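Local coordinates for BPT4 GENE 59 helicase assembly protein (PDB 1C1K) that loads the replicative helicase onto fork DNA covered by single-stranded-DNA-binding protein and coordinates leading- and lagging-strand synthesis during phage T4 replication, at residues V127-A131 and F132-F136; D94-V97 and F98-Y102. One frame throughout, in Å; residues are numbered along the deposited sequence.

Interaction 1: V127-A131 and F132-F136; sequences VEVSA and FKEIF
The carboxylate of E134 is the flat group that meets the preceding loop: S130 N donates to E134 OE2 over 2.9 Å, coming from above the carboxylate and 41° out of its plane. At the other oxygen, S130 OG lies 2.4 Å from E134 OE1, too short for an ordinary hydrogen bond, so this second grip is doubtful. Within the turn that follows, F136 CE1 stands 3.9 Å above the centre of one face of the F132 ring, and I135 CG2 covers a face of the F136 ring.

E134 reaches back because CG is anti to its carbonyl carbon (chi1 -75°) and the chain runs extended from there. Its own backbone N returns a bond to A131 O at 3.1 Å, so the residue grips the loop at both ends. Elsewhere in the turn, V129 and I135 cross at about a right angle, with V129 CG1 3.8 Å from I135 CD1; V127 CG2 reaches the same methyl more loosely, at 4.3 Å. F132 and I135 also rest on I120 and S124 of helix 109-126, and F132 and F136 touch F208 of helix 201-216.

The backbone from A131 to F136 is a turn of successive i to i+3 bonds (E134 N to A131 O, I135 N to F132 O, F136 N to K133 O), and the E134 side chain bonds S130 N in front of it. It follows directly on a Schellman motif, in which E128, with positive phi, is the C-prime residue that ends helix 109-126 and V129 N bonds S124 O.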
ATOM      1  N   VAL A 127       1.075 -26.619  -2.087  1.00 16.01           N
ATOM      2  CA  VAL A 127       0.755 -26.877  -0.684  1.00 15.77           C
ATOM      3  C   VAL A 127      -0.455 -27.799  -0.547  1.00 14.19           C
ATOM      4  O   VAL A 127      -0.952 -28.035   0.554  1.00 13.74           O
ATOM      5  CB  VAL A 127       0.494 -25.559   0.083  1.00 16.03           C
ATOM      6  CG1 VAL A 127       1.750 -24.695   0.065  1.00 16.26           C
ATOM      7  CG2 VAL A 127      -0.682 -24.808  -0.535  1.00 15.75           C
ATOM      8  N   GLU A 128      -0.922 -28.302  -1.684  1.00 14.08           N
ATOM      9  CA  GLU A 128      -2.043 -29.231  -1.755  1.00 14.04           C
ATOM     10  C   GLU A 128      -3.304 -28.861  -1.001  1.00 13.40           C
ATOM     11  O   GLU A 128      -3.795 -29.642  -0.188  1.00 12.97           O
ATOM     12  CB  GLU A 128      -1.587 -30.611  -1.292  1.00 16.45           C
ATOM     13  CG  GLU A 128      -0.354 -31.106  -2.009  1.00 18.78           C
ATOM     14  CD  GLU A 128      -0.312 -32.609  -2.099  1.00 21.81           C
ATOM     15  OE1 GLU A 128      -0.970 -33.172  -3.000  1.00 23.36           O
ATOM     16  OE2 GLU A 128       0.380 -33.222  -1.265  1.00 23.28           O
ATOM     17  N   VAL A 129      -3.841 -27.680  -1.269  1.00 11.58           N
ATOM     18  CA  VAL A 129      -5.067 -27.278  -0.600  1.00 10.06           C
ATOM     19  C   VAL A 129      -6.160 -28.214  -1.094  1.00 10.58           C
ATOM     20  O   VAL A 129      -6.034 -28.802  -2.172  1.00 11.27           O
ATOM     21  CB  VAL A 129      -5.446 -25.819  -0.948  1.00  7.85           C
ATOM     22  CG1 VAL A 129      -4.313 -24.892  -0.570  1.00  8.50           C
ATOM     23  CG2 VAL A 129      -5.764 -25.691  -2.425  1.00  7.50           C
ATOM     24  N   SER A 130      -7.221 -28.371  -0.309  1.00 11.18           N
ATOM     25  CA  SER A 130      -8.326 -29.228  -0.714  1.00 12.21           C
ATOM     26  C   SER A 130      -9.338 -28.372  -1.469  1.00 12.47           C
ATOM     27  O   SER A 130     -10.209 -28.884  -2.173  1.00 13.64           O
ATOM     28  CB  SER A 130      -8.977 -29.873   0.510  1.00 13.08           C
ATOM     29  OG  SER A 130      -9.961 -29.026   1.069  1.00 15.68           O
ATOM     30  N   ALA A 131      -9.199 -27.058  -1.310  1.00 11.98           N
ATOM     31  CA  ALA A 131     -10.049 -26.072  -1.966  1.00 11.61           C
ATOM     32  C   ALA A 131      -9.258 -24.762  -2.047  1.00 11.30           C
ATOM     33  O   ALA A 131      -8.508 -24.433  -1.125  1.00 10.97           O
ATOM     34  CB  ALA A 131     -11.321 -25.867  -1.166  1.00 12.96           C
ATOM     35  N   PHE A 132      -9.417 -24.017  -3.140  1.00 10.92           N
ATOM     36  CA  PHE A 132      -8.691 -22.758  -3.305  1.00 10.15           C
ATOM     37  C   PHE A 132      -8.953 -21.774  -2.165  1.00 10.42           C
ATOM     38  O   PHE A 132      -8.052 -21.043  -1.749  1.00  9.13           O
ATOM     39  CB  PHE A 132      -9.050 -22.102  -4.643  1.00 10.25           C
ATOM     40  CG  PHE A 132      -8.026 -21.110  -5.131  1.00  9.30           C
ATOM     41  CD1 PHE A 132      -6.689 -21.218  -4.753  1.00  9.69           C
ATOM     42  CD2 PHE A 132      -8.399 -20.069  -5.983  1.00  9.80           C
ATOM     43  CE1 PHE A 132      -5.736 -20.305  -5.218  1.00  9.75           C
ATOM     44  CE2 PHE A 132      -7.457 -19.154  -6.451  1.00  8.48           C
ATOM     45  CZ  PHE A 132      -6.125 -19.270  -6.070  1.00  8.77           C
ATOM     46  N   LYS A 133     -10.181 -21.767  -1.658  1.00 10.95           N
ATOM     47  CA  LYS A 133     -10.556 -20.870  -0.570  1.00 11.10           C
ATOM     48  C   LYS A 133      -9.650 -20.982   0.664  1.00  9.69           C
ATOM     49  O   LYS A 133      -9.514 -20.026   1.431  1.00 10.22           O
ATOM     50  CB  LYS A 133     -12.015 -21.116  -0.169  1.00 13.43           C
ATOM     51  CG  LYS A 133     -12.214 -22.227   0.855  1.00 16.28           C
ATOM     52  CD  LYS A 133     -13.679 -22.323   1.290  1.00 19.46           C
ATOM     53  CE  LYS A 133     -13.926 -23.563   2.139  1.00 21.46           C
ATOM     54  NZ  LYS A 133     -15.272 -23.550   2.785  1.00 23.99           N
ATOM     55  N   GLU A 134      -9.030 -22.142   0.858  1.00  8.02           N
ATOM     56  CA  GLU A 134      -8.150 -22.361   2.004  1.00  8.21           C
ATOM     57  C   GLU A 134      -6.937 -21.423   2.018  1.00  8.30           C
ATOM     58  O   GLU A 134      -6.323 -21.188   3.063  1.00  9.00           O
ATOM     59  CB  GLU A 134      -7.681 -23.820   2.025  1.00  9.44           C
ATOM     60  CG  GLU A 134      -8.767 -24.777   2.497  1.00 12.92           C
ATOM     61  CD  GLU A 134      -8.463 -26.237   2.216  1.00 15.10           C
ATOM     62  OE1 GLU A 134      -9.406 -27.052   2.308  1.00 19.26           O
ATOM     63  OE2 GLU A 134      -7.299 -26.580   1.912  1.00 13.50           O
ATOM     64  N   ILE A 135      -6.595 -20.888   0.851  1.00  7.62           N
ATOM     65  CA  ILE A 135      -5.463 -19.977   0.728  1.00  7.18           C
ATOM     66  C   ILE A 135      -5.765 -18.638   1.401  1.00  6.51           C
ATOM     67  O   ILE A 135      -4.896 -18.033   2.033  1.00  5.76           O
ATOM     68  CB  ILE A 135      -5.148 -19.691  -0.767  1.00  8.11           C
ATOM     69  CG1 ILE A 135      -4.559 -20.942  -1.434  1.00  7.98           C
ATOM     70  CG2 ILE A 135      -4.206 -18.490  -0.884  1.00  8.05           C
ATOM     71  CD1 ILE A 135      -3.187 -21.315  -0.938  1.00  9.33           C
ATOM     72  N   PHE A 136      -7.013 -18.200   1.280  1.00  5.81           N
ATOM     73  CA  PHE A 136      -7.432 -16.908   1.794  1.00  6.85           C
ATOM     74  C   PHE A 136      -8.021 -16.850   3.195  1.00  8.51           C
ATOM     75  O   PHE A 136      -8.140 -15.769   3.761  1.00  9.22           O
ATOM     76  CB  PHE A 136      -8.409 -16.289   0.794  1.00  5.87           C
ATOM     77  CG  PHE A 136      -7.927 -16.358  -0.621  1.00  5.70           C
ATOM     78  CD1 PHE A 136      -8.234 -17.449  -1.424  1.00  4.75           C
ATOM     79  CD2 PHE A 136      -7.120 -15.346  -1.142  1.00  5.28           C
ATOM     80  CE1 PHE A 136      -7.744 -17.538  -2.725  1.00  5.23           C
ATOM     81  CE2 PHE A 136      -6.628 -15.427  -2.438  1.00  4.69           C
ATOM     82  CZ  PHE A 136      -6.940 -16.524  -3.231  1.00  5.24           C
TER

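Interaction 2: D94-V97 and F98-Y102; sequences DALV and FYREY
R100 folds back over L96, one turn earlier in the same helix, and its side chain can be traced along the carbonyl it covers. R100 CB already lies 3.6 Å from L96 O, and R100 CG comes closer, at 3.4 Å. A bend at chi3 (-80°) then turns the guanidinium over the backbone. R100 NE and CZ continue over L96 O, with CZ 3.7 Å away. The flat face, not an N-H, confronts the carbonyl: L96 O sits 3.6 Å above the guanidinium plane, over its centre, with V97 N offset toward the rim. At the tip, R100 NH1 rests 3.6 Å from L96 CB and NH2 lies 3.8 Å from V97 CG2, so NH1 lies over L96, while NH2 spans L96 and V97. The oxygen beneath is engaged by the regular helical bond, R100 N donating to L96 O over 3.0 Å. D94, at the N-cap, is too distant for a salt bridge, its OD2 being 6.5 Å from R100 NH2.

L96 and Y99 pack against I74 of helix 68-81, and N78 ND2 of that helix bonds A95 O. Y66, in the loop before it, borders L96 and R100, while Y102 OH bonds E159 OE2 of helix 158-168.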
ATOM      1  N   ASP A  94      16.393   6.499   0.921  1.00 14.01           N
ATOM      2  CA  ASP A  94      16.711   6.394  -0.504  1.00 13.97           C
ATOM      3  C   ASP A  94      15.378   6.445  -1.255  1.00 13.08           C
ATOM      4  O   ASP A  94      15.160   5.731  -2.235  1.00 11.40           O
ATOM      5  CB  ASP A  94      17.422   5.066  -0.785  1.00 17.95           C
ATOM      6  CG  ASP A  94      18.353   5.140  -1.978  1.00 21.90           C
ATOM      7  OD1 ASP A  94      18.830   4.071  -2.420  1.00 25.70           O
ATOM      8  OD2 ASP A  94      18.611   6.262  -2.473  1.00 23.92           O
ATOM      9  N   ALA A  95      14.500   7.319  -0.778  1.00 11.02           N
ATOM     10  CA  ALA A  95      13.154   7.480  -1.312  1.00  9.89           C
ATOM     11  C   ALA A  95      12.974   7.720  -2.808  1.00  9.60           C
ATOM     12  O   ALA A  95      12.070   7.157  -3.420  1.00  8.50           O
ATOM     13  CB  ALA A  95      12.441   8.580  -0.532  1.00  9.46           C
ATOM     14  N   LEU A  96      13.809   8.560  -3.403  1.00 10.45           N
ATOM     15  CA  LEU A  96      13.648   8.845  -4.823  1.00 12.02           C
ATOM     16  C   LEU A  96      13.954   7.626  -5.679  1.00 12.02           C
ATOM     17  O   LEU A  96      13.252   7.344  -6.652  1.00 10.99           O
ATOM     18  CB  LEU A  96      14.532  10.026  -5.230  1.00 13.06           C
ATOM     19  CG  LEU A  96      13.860  11.407  -5.282  1.00 15.82           C
ATOM     20  CD1 LEU A  96      12.466  11.375  -4.661  1.00 13.85           C
ATOM     21  CD2 LEU A  96      14.747  12.416  -4.567  1.00 16.16           C
ATOM     22  N   VAL A  97      15.002   6.897  -5.311  1.00 12.49           N
ATOM     23  CA  VAL A  97      15.367   5.699  -6.051  1.00 13.22           C
ATOM     24  C   VAL A  97      14.212   4.711  -5.941  1.00 12.66           C
ATOM     25  O   VAL A  97      13.763   4.155  -6.941  1.00 13.50           O
ATOM     26  CB  VAL A  97      16.642   5.056  -5.470  1.00 14.48           C
ATOM     27  CG1 VAL A  97      16.775   3.629  -5.961  1.00 15.29           C
ATOM     28  CG2 VAL A  97      17.858   5.863  -5.872  1.00 13.64           C
ATOM     29  N   PHE A  98      13.723   4.511  -4.719  1.00 12.13           N
ATOM     30  CA  PHE A  98      12.626   3.580  -4.479  1.00 11.51           C
ATOM     31  C   PHE A  98      11.373   3.967  -5.254  1.00 12.50           C
ATOM     32  O   PHE A  98      10.692   3.112  -5.814  1.00 12.88           O
ATOM     33  CB  PHE A  98      12.304   3.506  -2.984  1.00  9.55           C
ATOM     34  CG  PHE A  98      11.302   2.441  -2.638  1.00 10.12           C
ATOM     35  CD1 PHE A  98      11.725   1.175  -2.247  1.00 10.09           C
ATOM     36  CD2 PHE A  98       9.936   2.691  -2.739  1.00  8.70           C
ATOM     37  CE1 PHE A  98      10.805   0.172  -1.965  1.00 12.13           C
ATOM     38  CE2 PHE A  98       9.006   1.699  -2.461  1.00 10.68           C
ATOM     39  CZ  PHE A  98       9.442   0.433  -2.073  1.00 11.42           C
ATOM     40  N   TYR A  99      11.074   5.260  -5.281  1.00 11.74           N
ATOM     41  CA  TYR A  99       9.903   5.773  -5.978  1.00 12.47           C
ATOM     42  C   TYR A  99       9.968   5.539  -7.488  1.00 13.88           C
ATOM     43  O   TYR A  99       8.979   5.130  -8.106  1.00 14.42           O
ATOM     44  CB  TYR A  99       9.760   7.267  -5.689  1.00 11.43           C
ATOM     45  CG  TYR A  99       9.063   8.055  -6.772  1.00 10.51           C
ATOM     46  CD1 TYR A  99       7.673   8.034  -6.889  1.00 10.71           C
ATOM     47  CD2 TYR A  99       9.785   8.874  -7.633  1.00 10.22           C
ATOM     48  CE1 TYR A  99       7.018   8.818  -7.833  1.00 12.13           C
ATOM     49  CE2 TYR A  99       9.145   9.659  -8.579  1.00 12.85           C
ATOM     50  CZ  TYR A  99       7.758   9.632  -8.671  1.00 12.72           C
ATOM     51  OH  TYR A  99       7.122  10.448  -9.578  1.00 14.31           O
ATOM     52  N   ARG A 100      11.125   5.812  -8.083  1.00 14.45           N
ATOM     53  CA  ARG A 100      11.281   5.619  -9.519  1.00 17.84           C
ATOM     54  C   ARG A 100      11.004   4.156  -9.872  1.00 20.04           C
ATOM     55  O   ARG A 100      10.340   3.859 -10.866  1.00 21.10           O
ATOM     56  CB  ARG A 100      12.693   6.021  -9.956  1.00 17.46           C
ATOM     57  CG  ARG A 100      12.891   7.532 -10.066  1.00 17.84           C
ATOM     58  CD  ARG A 100      14.189   7.905 -10.778  1.00 17.80           C
ATOM     59  NE  ARG A 100      15.350   7.823  -9.894  1.00 19.91           N
ATOM     60  CZ  ARG A 100      15.680   8.747  -8.995  1.00 20.02           C
ATOM     61  NH1 ARG A 100      14.938   9.838  -8.852  1.00 20.87           N
ATOM     62  NH2 ARG A 100      16.757   8.581  -8.238  1.00 20.75           N
ATOM     63  N   GLU A 101      11.498   3.244  -9.040  1.00 20.70           N
ATOM     64  CA  GLU A 101      11.288   1.823  -9.275  1.00 22.70           C
ATOM     65  C   GLU A 101       9.822   1.443  -9.081  1.00 22.20           C
ATOM     66  O   GLU A 101       9.290   0.606  -9.808  1.00 22.34           O
ATOM     67  CB  GLU A 101      12.166   0.997  -8.331  1.00 25.24           C
ATOM     68  CG  GLU A 101      13.000  -0.065  -9.031  1.00 32.13           C
ATOM     69  CD  GLU A 101      12.260  -1.382  -9.200  1.00 34.73           C
ATOM     70  OE1 GLU A 101      12.290  -1.945 -10.318  1.00 36.59           O
ATOM     71  OE2 GLU A 101      11.651  -1.857  -8.214  1.00 36.95           O
ATOM     72  N   TYR A 102       9.163   2.072  -8.110  1.00 21.81           N
ATOM     73  CA  TYR A 102       7.761   1.773  -7.827  1.00 21.62           C
ATOM     74  C   TYR A 102       6.737   2.328  -8.823  1.00 22.07           C
ATOM     75  O   TYR A 102       5.688   1.714  -9.033  1.00 21.74           O
ATOM     76  CB  TYR A 102       7.398   2.235  -6.414  1.00 19.91           C
ATOM     77  CG  TYR A 102       6.391   1.334  -5.728  1.00 17.99           C
ATOM     78  CD1 TYR A 102       6.795   0.153  -5.104  1.00 17.09           C
ATOM     79  CD2 TYR A 102       5.033   1.663  -5.702  1.00 16.59           C
ATOM     80  CE1 TYR A 102       5.874  -0.681  -4.465  1.00 16.46           C
ATOM     81  CE2 TYR A 102       4.101   0.836  -5.064  1.00 16.48           C
ATOM     82  CZ  TYR A 102       4.530  -0.334  -4.444  1.00 16.19           C
ATOM     83  OH  TYR A 102       3.626  -1.143  -3.780  1.00 14.60           O
TER

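In the fold
From the N terminus, the chain passes through strand 2-4 and the helices up to 83-86 before reaching interaction 2, which forms the first turns of helix 95-107. Helix 109-126 follows, and interaction 1 begins where it ends, leading on toward helix 146-152. Both are local: interaction 2 spans one helical turn after another, while interaction 1 folds a ten-residue stretch onto itself. The two lie in series, neither nesting nor crossing. Their centres are 35 Å apart and their nearest atoms about 18 Å, so they do not touch. They belong to the N-terminal and C-terminal halves of the loader respectively, yet both reach helix 158-168, interaction 2 near its start and F136 of interaction 1 on L164 and L168 farther along.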